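Alanine racemase (Corynebacterium glutamicum, PDB 2DY3) is a two-domain enzyme of the alanine racemase family that binds pyridoxal-5'-phosphate at its TIM-barrel domain and is modelled as a dimer. Local coordinates at residues V100-I110 with V140-I150; V152-C161 with L189-P200. All blocks are in the same frame, centred on the assembly; numbering follows the deposited sequence.

Contact 1: V100-I110 with V140-I150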
loop_
_atom_site.group_PDB
_atom_site.type_symbol
_atom_site.label_atom_id
_atom_site.label_comp_id
_atom_site.label_asym_id
_atom_site.label_seq_id
_atom_site.Cartn_x
_atom_site.Cartn_y
_atom_site.Cartn_z
ATOM N N VAL B 100 4.601 20.864 -19.123
ATOM C CA VAL B 100 3.423 21.379 -19.801
ATOM C C VAL B 100 2.815 20.118 -20.418
ATOM O O VAL B 100 3.365 19.577 -21.376
ATOM C CB VAL B 100 3.799 22.367 -20.932
ATOM C CG1 VAL B 100 2.536 22.992 -21.519
ATOM C CG2 VAL B 100 4.728 23.447 -20.391
ATOM N N ILE B 101 1.695 19.644 -19.873
ATOM C CA ILE B 101 1.089 18.419 -20.384
ATOM C C ILE B 101 -0.173 18.596 -21.232
ATOM O O ILE B 101 -0.667 17.637 -21.820
ATOM C CB ILE B 101 0.787 17.424 -19.225
ATOM C CG1 ILE B 101 -0.415 17.899 -18.416
ATOM C CG2 ILE B 101 2.001 17.301 -18.309
ATOM C CD1 ILE B 101 -0.854 16.906 -17.357
ATOM N N SER B 102 -0.689 19.818 -21.289
ATOM C CA SER B 102 -1.867 20.126 -22.093
ATOM C C SER B 102 -1.912 21.632 -22.294
ATOM O O SER B 102 -1.272 22.383 -21.558
ATOM C CB SER B 102 -3.156 19.684 -21.394
ATOM O OG SER B 102 -3.595 20.666 -20.473
ATOM N N PRO B 103 -2.663 22.091 -23.305
ATOM C CA PRO B 103 -2.788 23.522 -23.593
ATOM C C PRO B 103 -3.255 24.307 -22.369
ATOM O O PRO B 103 -2.812 25.433 -22.137
ATOM C CB PRO B 103 -3.806 23.560 -24.737
ATOM C CG PRO B 103 -3.506 22.262 -25.476
ATOM C CD PRO B 103 -3.335 21.275 -24.337
ATOM N N ALA B 104 -4.162 23.717 -21.594
ATOM C CA ALA B 104 -4.678 24.386 -20.402
ATOM C C ALA B 104 -3.554 24.653 -19.401
ATOM O O ALA B 104 -3.542 25.685 -18.734
ATOM C CB ALA B 104 -5.779 23.541 -19.750
ATOM N N HIS B 105 -2.617 23.714 -19.301
ATOM C CA HIS B 105 -1.478 23.848 -18.387
ATOM C C HIS B 105 -0.590 24.989 -18.865
ATOM O O HIS B 105 -0.122 25.807 -18.074
ATOM C CB HIS B 105 -0.678 22.547 -18.354
ATOM C CG HIS B 105 -1.351 21.445 -17.599
ATOM N ND1 HIS B 105 -1.085 21.181 -16.272
ATOM C CD2 HIS B 105 -2.277 20.537 -17.986
ATOM C CE1 HIS B 105 -1.815 20.153 -15.877
ATOM N NE2 HIS B 105 -2.546 19.745 -16.898
ATOM N N ALA B 106 -0.367 25.037 -20.174
ATOM C CA ALA B 106 0.436 26.097 -20.758
ATOM C C ALA B 106 -0.228 27.439 -20.434
ATOM O O ALA B 106 0.434 28.392 -20.018
ATOM C CB ALA B 106 0.530 25.910 -22.274
ATOM N N LYS B 107 -1.545 27.492 -20.606
ATOM C CA LYS B 107 -2.303 28.709 -20.356
ATOM C C LYS B 107 -2.186 29.188 -18.913
ATOM O O LYS B 107 -1.983 30.380 -18.659
ATOM C CB LYS B 107 -3.774 28.484 -20.708
ATOM C CG LYS B 107 -4.641 29.717 -20.558
ATOM C CD LYS B 107 -6.039 29.465 -21.095
ATOM C CE LYS B 107 -6.891 30.721 -21.012
ATOM N NZ LYS B 107 -8.268 30.476 -21.519
ATOM N N ALA B 108 -2.317 28.259 -17.973
ATOM C CA ALA B 108 -2.235 28.595 -16.558
ATOM C C ALA B 108 -0.856 29.140 -16.197
ATOM O O ALA B 108 -0.730 30.013 -15.340
ATOM C CB ALA B 108 -2.552 27.362 -15.706
ATOM N N LEU B 109 0.176 28.622 -16.852
ATOM C CA LEU B 109 1.543 29.056 -16.585
ATOM C C LEU B 109 1.815 30.444 -17.145
ATOM O O LEU B 109 2.402 31.287 -16.470
ATOM C CB LEU B 109 2.536 28.050 -17.174
ATOM C CG LEU B 109 2.516 26.687 -16.473
ATOM C CD1 LEU B 109 3.293 25.669 -17.279
ATOM C CD2 LEU B 109 3.098 26.831 -15.076
ATOM N N ILE B 110 1.382 30.674 -18.380
ATOM C CA ILE B 110 1.577 31.964 -19.031
ATOM C C ILE B 110 0.836 33.063 -18.284
ATOM O O ILE B 110 1.299 34.205 -18.214
ATOM C CB ILE B 110 1.070 31.931 -20.485
ATOM C CG1 ILE B 110 1.975 31.032 -21.333
ATOM C CG2 ILE B 110 1.036 33.332 -21.061
ATOM C CD1 ILE B 110 1.430 30.767 -22.723
ATOM N N VAL B 140 0.722 25.696 -28.631
ATOM C CA VAL B 140 1.476 25.682 -27.386
ATOM C C VAL B 140 2.881 26.279 -27.504
ATOM O O VAL B 140 3.292 27.068 -26.652
ATOM C CB VAL B 140 1.595 24.244 -26.820
ATOM C CG1 VAL B 140 2.587 24.225 -25.662
ATOM C CG2 VAL B 140 0.224 23.749 -26.352
ATOM N N PHE B 141 3.626 25.905 -28.541
ATOM C CA PHE B 141 4.973 26.451 -28.691
ATOM C C PHE B 141 4.877 27.958 -28.922
ATOM O O PHE B 141 5.654 28.735 -28.371
ATOM C CB PHE B 141 5.721 25.798 -29.868
ATOM C CG PHE B 141 5.884 24.299 -29.744
ATOM C CD1 PHE B 141 5.763 23.664 -28.516
ATOM C CD2 PHE B 141 6.182 23.530 -30.861
ATOM C CE1 PHE B 141 5.940 22.289 -28.408
ATOM C CE2 PHE B 141 6.362 22.155 -30.762
ATOM C CZ PHE B 141 6.240 21.535 -29.533
ATOM N N SER B 142 3.910 28.369 -29.732
ATOM C CA SER B 142 3.728 29.786 -30.025
ATOM C C SER B 142 3.400 30.570 -28.761
ATOM O O SER B 142 3.943 31.648 -28.526
ATOM C CB SER B 142 2.609 29.972 -31.048
ATOM O OG SER B 142 2.389 31.346 -31.299
ATOM N N ALA B 143 2.510 30.018 -27.947
ATOM C CA ALA B 143 2.104 30.664 -26.709
ATOM C C ALA B 143 3.253 30.792 -25.714
ATOM O O ALA B 143 3.477 31.864 -25.153
ATOM C CB ALA B 143 0.945 29.897 -26.078
ATOM N N LEU B 144 3.976 29.698 -25.488
ATOM C CA LEU B 144 5.089 29.719 -24.547
ATOM C C LEU B 144 6.240 30.628 -25.009
ATOM O O LEU B 144 6.905 31.263 -24.192
ATOM C CB LEU B 144 5.586 28.293 -24.294
ATOM C CG LEU B 144 4.539 27.364 -23.653
ATOM C CD1 LEU B 144 5.044 25.924 -23.647
ATOM C CD2 LEU B 144 4.227 27.839 -22.231
ATOM N N ALA B 145 6.464 30.703 -26.312
ATOM C CA ALA B 145 7.529 31.546 -26.850
ATOM C C ALA B 145 7.239 33.019 -26.591
ATOM O O ALA B 145 8.153 33.811 -26.384
ATOM C CB ALA B 145 7.681 31.310 -28.341
ATOM N N ALA B 146 5.957 33.376 -26.600
ATOM C CA ALA B 146 5.542 34.753 -26.382
ATOM C C ALA B 146 5.600 35.169 -24.917
ATOM O O ALA B 146 5.518 36.353 -24.607
ATOM C CB ALA B 146 4.132 34.957 -26.920
ATOM N N ALA B 147 5.754 34.200 -24.020
ATOM C CA ALA B 147 5.799 34.486 -22.587
ATOM C C ALA B 147 7.201 34.776 -22.059
ATOM O O ALA B 147 8.033 33.879 -21.943
ATOM C CB ALA B 147 5.182 33.331 -21.815
ATOM N N PRO B 148 7.468 36.043 -21.713
ATOM C CA PRO B 148 8.751 36.525 -21.190
ATOM C C PRO B 148 9.231 35.773 -19.956
ATOM O O PRO B 148 10.352 35.268 -19.919
ATOM C CB PRO B 148 8.465 37.995 -20.874
ATOM C CG PRO B 148 7.417 38.357 -21.859
ATOM C CD PRO B 148 6.506 37.153 -21.825
ATOM N N HIS B 149 8.370 35.705 -18.947
ATOM C CA HIS B 149 8.691 35.049 -17.683
ATOM C C HIS B 149 8.830 33.532 -17.725
ATOM O O HIS B 149 9.216 32.926 -16.736
ATOM C CB HIS B 149 7.638 35.414 -16.642
ATOM C CG HIS B 149 6.270 34.899 -16.965
ATOM N ND1 HIS B 149 5.629 35.178 -18.154
ATOM C CD2 HIS B 149 5.415 34.137 -16.246
ATOM C CE1 HIS B 149 4.435 34.612 -18.149
ATOM N NE2 HIS B 149 4.280 33.974 -17.003
ATOM N N ILE B 150 8.522 32.913 -18.857
ATOM C CA ILE B 150 8.621 31.461 -18.952
ATOM C C ILE B 150 9.855 30.984 -19.706
ATOM O O ILE B 150 10.127 31.441 -20.804
ATOM C CB ILE B 150 7.386 30.863 -19.654
ATOM C CG1 ILE B 150 6.140 31.076 -18.795
ATOM C CG2 ILE B 150 7.606 29.391 -19.919
ATOM C CD1 ILE B 150 4.886 30.573 -19.450
#

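Contact 2: V152-C161 with L189-P200. With PLP (pyridoxal-5'-phosphate), chain F.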
loop_
_atom_site.group_PDB
_atom_site.type_symbol
_atom_site.label_atom_id
_atom_site.label_comp_id
_atom_site.label_asym_id
_atom_site.label_seq_id
_atom_site.Cartn_x
_atom_site.Cartn_y
_atom_site.Cartn_z
ATOM N N VAL B 152 11.428 27.716 -21.356
ATOM C CA VAL B 152 11.242 26.336 -21.750
ATOM C C VAL B 152 12.628 25.707 -21.758
ATOM O O VAL B 152 13.429 25.966 -22.651
ATOM C CB VAL B 152 10.615 26.237 -23.152
ATOM C CG1 VAL B 152 10.538 24.783 -23.590
ATOM C CG2 VAL B 152 9.225 26.863 -23.139
ATOM N N THR B 153 12.909 24.887 -20.753
ATOM C CA THR B 153 14.209 24.242 -20.634
ATOM C C THR B 153 14.402 23.095 -21.617
ATOM O O THR B 153 15.531 22.654 -21.851
ATOM C CB THR B 153 14.426 23.693 -19.220
ATOM O OG1 THR B 153 15.762 23.185 -19.118
ATOM C CG2 THR B 153 13.431 22.568 -18.926
ATOM N N GLY B 154 13.296 22.616 -22.178
ATOM C CA GLY B 154 13.350 21.528 -23.140
ATOM C C GLY B 154 12.028 20.784 -23.215
ATOM O O GLY B 154 11.001 21.274 -22.737
ATOM N N MET B 155 12.047 19.609 -23.837
ATOM C CA MET B 155 10.856 18.773 -23.947
ATOM C C MET B 155 11.240 17.316 -23.722
ATOM O O MET B 155 12.412 16.934 -23.815
ATOM C CB MET B 155 10.172 18.935 -25.315
ATOM C CG MET B 155 11.055 18.698 -26.528
ATOM S SD MET B 155 10.070 18.608 -28.048
ATOM C CE MET B 155 9.483 20.274 -28.185
ATOM N N PHE B 156 10.250 16.499 -23.406
ATOM C CA PHE B 156 10.508 15.098 -23.154
ATOM C C PHE B 156 9.269 14.298 -23.499
ATOM O O PHE B 156 8.172 14.842 -23.591
ATOM C CB PHE B 156 10.853 14.877 -21.673
ATOM C CG PHE B 156 9.694 15.112 -20.740
ATOM C CD1 PHE B 156 9.199 16.387 -20.531
ATOM C CD2 PHE B 156 9.095 14.052 -20.084
ATOM C CE1 PHE B 156 8.125 16.599 -19.679
ATOM C CE2 PHE B 156 8.023 14.255 -19.237
ATOM C CZ PHE B 156 7.536 15.532 -19.033
ATOM N N THR B 157 9.460 13.006 -23.715
ATOM C CA THR B 157 8.347 12.132 -23.997
ATOM C C THR B 157 8.651 10.880 -23.200
ATOM O O THR B 157 9.797 10.625 -22.828
ATOM C CB THR B 157 8.219 11.808 -25.502
ATOM O OG1 THR B 157 6.884 11.360 -25.774
ATOM C CG2 THR B 157 9.209 10.721 -25.909
ATOM N N HIS B 158 7.626 10.109 -22.901
ATOM C CA HIS B 158 7.852 8.916 -22.128
ATOM C C HIS B 158 7.693 7.728 -23.045
ATOM O O HIS B 158 6.582 7.372 -23.428
ATOM C CB HIS B 158 6.853 8.854 -20.975
ATOM C CG HIS B 158 7.124 7.760 -19.990
ATOM N ND1 HIS B 158 8.385 7.490 -19.502
ATOM C CD2 HIS B 158 6.289 6.891 -19.373
ATOM C CE1 HIS B 158 8.313 6.503 -18.627
ATOM N NE2 HIS B 158 7.053 6.122 -18.529
ATOM N N LEU B 159 8.808 7.142 -23.454
ATOM C CA LEU B 159 8.698 5.973 -24.297
ATOM C C LEU B 159 7.883 5.013 -23.472
ATOM O O LEU B 159 8.443 4.385 -22.578
ATOM C CB LEU B 159 10.049 5.310 -24.534
ATOM C CG LEU B 159 10.964 5.918 -25.575
ATOM C CD1 LEU B 159 10.116 6.148 -26.802
ATOM C CD2 LEU B 159 11.579 7.212 -25.090
ATOM N N ALA B 160 6.578 4.909 -23.722
ATOM C CA ALA B 160 5.762 3.941 -22.979
ATOM C C ALA B 160 6.672 2.739 -23.112
ATOM O O ALA B 160 7.430 2.686 -24.078
ATOM C CB ALA B 160 4.441 3.670 -23.708
ATOM N N CYS B 161 6.624 1.775 -22.196
ATOM C CA CYS B 161 7.528 0.646 -22.349
ATOM C C CYS B 161 7.224 -0.395 -23.393
ATOM O O CYS B 161 6.507 -1.370 -23.162
ATOM C CB CYS B 161 7.791 -0.048 -21.027
ATOM S SG CYS B 161 9.372 0.530 -20.431
ATOM N N LEU B 189 11.906 28.339 -29.518
ATOM C CA LEU B 189 12.142 27.653 -28.249
ATOM C C LEU B 189 13.388 26.792 -28.398
ATOM O O LEU B 189 13.361 25.754 -29.058
ATOM C CB LEU B 189 10.950 26.770 -27.859
ATOM C CG LEU B 189 9.622 27.443 -27.492
ATOM C CD1 LEU B 189 8.585 26.365 -27.206
ATOM C CD2 LEU B 189 9.796 28.349 -26.283
ATOM N N GLU B 190 14.477 27.235 -27.783
ATOM C CA GLU B 190 15.744 26.518 -27.849
ATOM C C GLU B 190 15.640 25.053 -27.424
ATOM O O GLU B 190 16.218 24.181 -28.066
ATOM C CB GLU B 190 16.799 27.221 -26.979
ATOM C CG GLU B 190 18.134 26.477 -26.922
ATOM C CD GLU B 190 19.167 27.153 -26.036
ATOM O OE1 GLU B 190 18.797 27.675 -24.964
ATOM O OE2 GLU B 190 20.357 27.142 -26.402
ATOM N N CYS B 191 14.902 24.788 -26.349
ATOM C CA CYS B 191 14.761 23.423 -25.838
ATOM C C CYS B 191 16.150 22.804 -25.667
ATOM O O CYS B 191 16.458 21.769 -26.251
ATOM C CB CYS B 191 13.930 22.568 -26.802
ATOM S SG CYS B 191 12.192 23.049 -26.938
ATOM N N PRO B 192 16.999 23.436 -24.841
ATOM C CA PRO B 192 18.377 23.042 -24.525
ATOM C C PRO B 192 18.570 21.632 -23.980
ATOM O O PRO B 192 19.523 20.939 -24.347
ATOM C CB PRO B 192 18.811 24.083 -23.493
ATOM C CG PRO B 192 17.936 25.245 -23.775
ATOM C CD PRO B 192 16.615 24.627 -24.068
ATOM N N VAL B 193 17.675 21.210 -23.091
ATOM C CA VAL B 193 17.803 19.897 -22.476
ATOM C C VAL B 193 16.567 19.033 -22.675
ATOM O O VAL B 193 15.500 19.306 -22.121
ATOM C CB VAL B 193 18.098 20.051 -20.967
ATOM C CG1 VAL B 193 18.315 18.694 -20.326
ATOM C CG2 VAL B 193 19.326 20.937 -20.782
ATOM N N ASN B 194 16.723 17.981 -23.471
ATOM C CA ASN B 194 15.619 17.087 -23.765
ATOM C C ASN B 194 15.937 15.677 -23.289
ATOM O O ASN B 194 17.103 15.312 -23.138
ATOM C CB ASN B 194 15.334 17.090 -25.269
ATOM C CG ASN B 194 15.135 18.494 -25.826
ATOM O OD1 ASN B 194 14.252 19.230 -25.383
ATOM N ND2 ASN B 194 15.961 18.872 -26.806
ATOM N N HIS B 195 14.892 14.893 -23.049
ATOM C CA HIS B 195 15.054 13.523 -22.583
ATOM C C HIS B 195 13.874 12.618 -22.916
ATOM O O HIS B 195 12.738 13.066 -23.003
ATOM C CB HIS B 195 15.317 13.515 -21.075
ATOM C CG HIS B 195 14.462 14.465 -20.295
ATOM N ND1 HIS B 195 13.364 14.057 -19.569
ATOM C CD2 HIS B 195 14.577 15.799 -20.081
ATOM C CE1 HIS B 195 12.843 15.093 -18.936
ATOM N NE2 HIS B 195 13.561 16.163 -19.230
ATOM N N VAL B 196 14.167 11.336 -23.116
ATOM C CA VAL B 196 13.148 10.347 -23.439
ATOM C C VAL B 196 13.432 9.003 -22.768
ATOM O O VAL B 196 12.528 8.207 -22.561
ATOM C CB VAL B 196 13.073 10.097 -24.966
ATOM C CG1 VAL B 196 12.760 11.395 -25.703
ATOM C CG2 VAL B 196 14.392 9.505 -25.463
ATOM N N CYS B 197 14.690 8.770 -22.412
ATOM C CA CYS B 197 15.111 7.501 -21.822
ATOM C C CYS B 197 14.770 7.137 -20.377
ATOM O O CYS B 197 15.209 7.789 -19.432
ATOM C CB CYS B 197 16.625 7.329 -22.015
ATOM S SG CYS B 197 17.110 6.869 -23.699
ATOM N N ASN B 198 13.984 6.075 -20.225
ATOM C CA ASN B 198 13.631 5.549 -18.910
ATOM C C ASN B 198 14.634 4.395 -18.760
ATOM O O ASN B 198 15.456 4.200 -19.651
ATOM C CB ASN B 198 12.184 5.043 -18.904
ATOM C CG ASN B 198 11.933 3.972 -19.946
ATOM O OD1 ASN B 198 12.738 3.767 -20.856
ATOM N ND2 ASN B 198 10.803 3.288 -19.823
ATOM N N SER B 199 14.584 3.633 -17.673
ATOM C CA SER B 199 15.548 2.545 -17.482
ATOM C C SER B 199 15.740 1.571 -18.649
ATOM O O SER B 199 16.868 1.330 -19.081
ATOM C CB SER B 199 15.213 1.748 -16.214
ATOM O OG SER B 199 15.506 2.499 -15.051
ATOM N N PRO B 200 14.651 0.988 -19.170
ATOM C CA PRO B 200 14.797 0.047 -20.286
ATOM C C PRO B 200 15.494 0.637 -21.510
ATOM O O PRO B 200 16.431 0.040 -22.037
ATOM C CB PRO B 200 13.357 -0.388 -20.565
ATOM C CG PRO B 200 12.550 0.766 -20.090
ATOM C CD PRO B 200 13.236 1.157 -18.812
HETATM N N1 PLP F . 9.871 9.057 -16.703
HETATM C C2 PLP F . 8.513 9.187 -16.395
HETATM C C2A PLP F . 7.700 10.284 -17.062
HETATM C C3 PLP F . 7.933 8.284 -15.472
HETATM O O3 PLP F . 6.593 8.389 -15.159
HETATM C C4 PLP F . 8.740 7.269 -14.871
HETATM C C4A PLP F . 8.152 6.229 -13.883
HETATM C C5 PLP F . 10.129 7.172 -15.236
HETATM C C6 PLP F . 10.667 8.072 -16.141
HETATM C C5A PLP F . 11.041 6.123 -14.678
HETATM O O4P PLP F . 10.950 4.919 -15.429
HETATM P P PLP F . 11.773 3.550 -15.143
HETATM O O1P PLP F . 11.548 3.148 -13.760
HETATM O O2P PLP F . 11.173 2.635 -16.114
HETATM O O3P PLP F . 13.177 3.933 -15.415
HETATM O O HOH W 1 13.520 26.852 -24.951
HETATM O O HOH W 2 10.566 6.708 -21.586
#

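Contact 1: V100-I110 with V140-I150
Ile110 of helix 103-110 and the apolar flank of helix 134-146 pack together on the outside of the TIM barrel, as two successive helices of the beta/alpha barrel do. The short axes run nearly parallel, 10° apart and 10.1 Å from each other; Ala106 and Ala143 offer only methyls between them, and the larger Ile110 and Leu144 fill the gap.

Apolar packing carries most of the contact. With CG1 swung away from its own carbonyl carbon (chi1 -69°), Ile110 sends its CD1 to the CB of Ala143 at 3.5 Å, tighter than usual, the small methyl leaving room for the isoleucine's end. Its CG1 also meets Ala147, and Ile150 CD1 comes across it at about a right angle, 3.5 Å from Ile110 CG1. Nearer the strand end, Val100 CG2 and Leu144 CD1 meet tip to tip at 4.1 Å, joining strand 97-100 to the helix. Ala106 touches both Val140 and Leu144, and Pro103, in the first turn, lies across Val140 CG2. Below this layer Leu109 touches Val119 and Leu144 touches Val152, both on barrel strands.

The polar part lies at the last carbonyls of helix 103-110. His149, in the turn leading to strand 150-156, brings its ring edge to them: NE2 donates a weak hydrogen bond of 3.3 Å to Leu109 O, and CE1 lies 3.2 Å from Ile110 O.

Contact 2: V152-C161 with L189-P200
Met155 N donates to Asn194 OD1 over 2.7 Å, in the plane of the side-chain carbonyl, so an asparagine amide takes the place of a backbone acceptor beside strand 150-156. Asn194 ND2 turns back to Cys191 O in a weak bond, which helps fix the amide's rotation. One residue earlier, Val193 N gives Thr153 O a fairly straight bond of 2.9 Å. Weaker bonds from His195 N to Met155 O and from Thr157 N to His195 O flank the single bridge of Phe156 with His195. A water joins Val152 O to Cys191 N.

Gly154 brings its CA within 3.6 Å of Cys191 CA. Glycine suits the place: a beta carbon would fall on Val193 O, and phi 157° with psi -166° would press it against the preceding carbonyl. Phe156 and His195 point the same way, their planes 17° apart but slid so that they barely overlap; Phe156 CB sits over the imidazole face, 3.6 Å from its centroid, in a CH-pi contact. Farther out, the side chains of Val152 and Leu189 cross at about a right angle, CG2 to CD2 3.5 Å, and Thr157 CG2 meets Val196 CG1.

Toward the C-terminal ends, C2 of pyridoxal-5'-phosphate lies over one face of the His158 ring, toward its rim, 3.5 Å from His158 CE1, while Ser199 N and OG both donate to phosphate oxygen O3P. Asn198 caps helix 199-202 through Ala201 N. Cofactor binding beyond the C-terminal ends of the strands is characteristic of TIM barrels.

Overall arrangement
Following the chain from the N terminus, strand 97-100 leads into helix 103-110, and contact 1 closes when helix 134-146 and the start of strand 150-156 return beside it, enclosing strand 117-122. Contact 2 then opens within strand 150-156; its loop runs through helix 169-186 and closes at residues 189-200. The two are therefore in series, neither nested nor crossed, their centres about 17 Å apart. Helix 134-146 joins them: Phe141 packs on Met155 and Leu189, and Leu144 on Val152. Contact 1 thus ties neighbouring outer helices of the barrel together, whereas contact 2 joins the next part of the barrel wall and leads at its C-terminal end to the pyridoxal-5'-phosphate pocket. Both also touch the second subunit.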